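Uncharacterized protein (Legionella pneumophila subsp. pneumophila, PDB 4WRP) is of unknown function, the chain being the C-terminal DUF5617 domain of a probable effector whose full-length form also carries a RavJ-type peptidase family region. Local coordinates at residues F59-I62 with F63-W67. Residues are numbered along the deposited sequence; the frame is centred on the assembly and turned at random.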
loop_
_atom_site.group_PDB
_atom_site.type_symbol
_atom_site.label_atom_id
_atom_site.label_comp_id
_atom_site.label_asym_id
_atom_site.label_seq_id
_atom_site.Cartn_x
_atom_site.Cartn_y
_atom_site.Cartn_z
ATOM N N PHE A 59 2.946 14.297 4.654
ATOM C CA PHE A 59 1.743 13.510 4.818
ATOM C C PHE A 59 1.688 12.831 6.176
ATOM O O PHE A 59 1.040 11.797 6.315
ATOM C CB PHE A 59 1.719 12.436 3.724
ATOM C CG PHE A 59 1.783 12.996 2.363
ATOM C CD1 PHE A 59 0.670 13.581 1.807
ATOM C CD2 PHE A 59 2.941 12.964 1.649
ATOM C CE1 PHE A 59 0.716 14.124 0.537
ATOM C CE2 PHE A 59 2.994 13.499 0.390
ATOM C CZ PHE A 59 1.884 14.097 -0.155
ATOM N N ARG A 60 2.370 13.397 7.159
ATOM C CA ARG A 60 2.559 12.787 8.484
ATOM C C ARG A 60 1.236 12.410 9.130
ATOM O O ARG A 60 1.172 11.499 9.943
ATOM C CB ARG A 60 3.374 13.727 9.407
ATOM C CG ARG A 60 2.821 15.158 9.534
ATOM C CD ARG A 60 3.908 16.231 9.797
ATOM N NE ARG A 60 3.385 17.607 9.985
ATOM C CZ ARG A 60 3.005 18.460 9.017
ATOM N NH1 ARG A 60 3.044 18.125 7.737
ATOM N NH2 ARG A 60 2.570 19.680 9.335
ATOM N N ARG A 61 0.183 13.115 8.727
ATOM C CA ARG A 61 -1.174 12.878 9.182
ATOM C C ARG A 61 -1.668 11.438 8.924
ATOM O O ARG A 61 -2.386 10.868 9.748
ATOM C CB ARG A 61 -2.115 13.876 8.487
ATOM C CG ARG A 61 -3.531 13.823 9.015
ATOM C CD ARG A 61 -4.316 15.098 8.755
ATOM N NE ARG A 61 -5.761 14.857 8.844
ATOM C CZ ARG A 61 -6.696 15.797 8.730
ATOM N NH1 ARG A 61 -7.974 15.459 8.810
ATOM N NH2 ARG A 61 -6.363 17.074 8.533
ATOM N N ILE A 62 -1.273 10.837 7.809
ATOM C CA ILE A 62 -1.759 9.487 7.520
ATOM C C ILE A 62 -1.275 8.427 8.500
ATOM O O ILE A 62 -1.942 7.420 8.664
ATOM C CB ILE A 62 -1.499 9.047 6.065
ATOM C CG1 ILE A 62 -0.008 8.832 5.799
ATOM C CG2 ILE A 62 -2.114 10.067 5.120
ATOM C CD1 ILE A 62 0.276 8.459 4.354
ATOM N N PHE A 63 -0.164 8.666 9.193
ATOM C CA PHE A 63 0.378 7.661 10.112
ATOM C C PHE A 63 -0.448 7.551 11.391
ATOM O O PHE A 63 -0.310 6.585 12.132
ATOM C CB PHE A 63 1.875 7.924 10.449
ATOM C CG PHE A 63 2.768 7.795 9.253
ATOM C CD1 PHE A 63 2.945 8.865 8.391
ATOM C CD2 PHE A 63 3.359 6.592 8.944
ATOM C CE1 PHE A 63 3.733 8.724 7.226
ATOM C CE2 PHE A 63 4.111 6.432 7.793
ATOM C CZ PHE A 63 4.323 7.506 6.944
ATOM N N THR A 64 -1.283 8.540 11.665
ATOM C CA THR A 64 -2.149 8.487 12.840
ATOM C C THR A 64 -3.469 7.755 12.530
ATOM O O THR A 64 -4.124 7.313 13.441
ATOM C CB THR A 64 -2.492 9.903 13.377
ATOM O OG1 THR A 64 -3.359 10.582 12.432
ATOM C CG2 THR A 64 -1.223 10.728 13.621
ATOM N N PHE A 65 -3.848 7.608 11.262
ATOM C CA PHE A 65 -5.104 6.964 10.947
ATOM C C PHE A 65 -5.109 5.476 11.370
ATOM O O PHE A 65 -4.064 4.782 11.402
ATOM C CB PHE A 65 -5.488 7.118 9.468
ATOM C CG PHE A 65 -5.694 8.545 9.010
ATOM C CD1 PHE A 65 -6.113 9.557 9.885
ATOM C CD2 PHE A 65 -5.502 8.869 7.682
ATOM C CE1 PHE A 65 -6.332 10.857 9.427
ATOM C CE2 PHE A 65 -5.723 10.163 7.227
ATOM C CZ PHE A 65 -6.147 11.158 8.093
ATOM N N HIS A 66 -6.303 5.003 11.719
ATOM C CA HIS A 66 -6.477 3.636 12.201
ATOM C C HIS A 66 -5.912 2.596 11.219
ATOM O O HIS A 66 -5.299 1.621 11.611
ATOM C CB HIS A 66 -7.943 3.380 12.368
ATOM C CG HIS A 66 -8.256 2.001 12.803
ATOM N ND1 HIS A 66 -7.905 1.525 14.050
ATOM C CD2 HIS A 66 -8.894 0.994 12.172
ATOM C CE1 HIS A 66 -8.336 0.286 14.169
ATOM N NE2 HIS A 66 -8.944 -0.053 13.050
ATOM N N TRP A 67 -6.126 2.846 9.933
ATOM C CA TRP A 67 -5.761 1.916 8.893
ATOM C C TRP A 67 -4.286 1.817 8.621
ATOM O O TRP A 67 -3.866 0.912 7.920
ATOM C CB TRP A 67 -6.447 2.315 7.606
ATOM C CG TRP A 67 -7.867 2.585 7.826
ATOM C CD1 TRP A 67 -8.488 3.801 7.827
ATOM C CD2 TRP A 67 -8.851 1.624 8.125
ATOM N NE1 TRP A 67 -9.817 3.644 8.086
ATOM C CE2 TRP A 67 -10.068 2.305 8.257
ATOM C CE3 TRP A 67 -8.829 0.225 8.254
ATOM C CZ2 TRP A 67 -11.251 1.646 8.544
ATOM C CZ3 TRP A 67 -9.975 -0.417 8.533
ATOM C CH2 TRP A 67 -11.184 0.288 8.686
#
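The Phe65 ring lies against the turn that Phe65 itself closes, on the backbone and side chains of Arg61 and Ile62. At its root, CB sits beside Ile62 O; CG and CD2 stay near that oxygen, and Phe65 CD2 also reaches Ile62 CA at 3.8 Å. CD1 and CE1 run past Arg61 O. Farther out, CE2 meets the Ile62 CG2 methyl, while Phe65 CZ touches both CG and NE of Arg61, each 3.8 Å away. The guanidinium turns its edge to this ring atom, its plane 76° from the ring. With Phe65 CG anti to the carbonyl carbon (chi1 -62°), the ring heads back to the turn, and chi2 (-28°) turns one face to Arg61 O, 3.8 Å above the ring centre. Arg61 O accepts two bonds from Thr64: OG1, 2.9 Å away, lies in its carbonyl plane, while Thr64 N, at 3.2 Å, stands above it. Ile62 N to Phe59 O, Phe63 N to Arg60 O and Phe65 N to Ile62 O share this i+3 to i spacing. Ile62 CG1 packs on Phe63 CD1, and Ile62 touches Tyr9 of helix 6-21. The series is a run of overlapping beta turns with helical backbone angles, between helices 34-49 and 68-83.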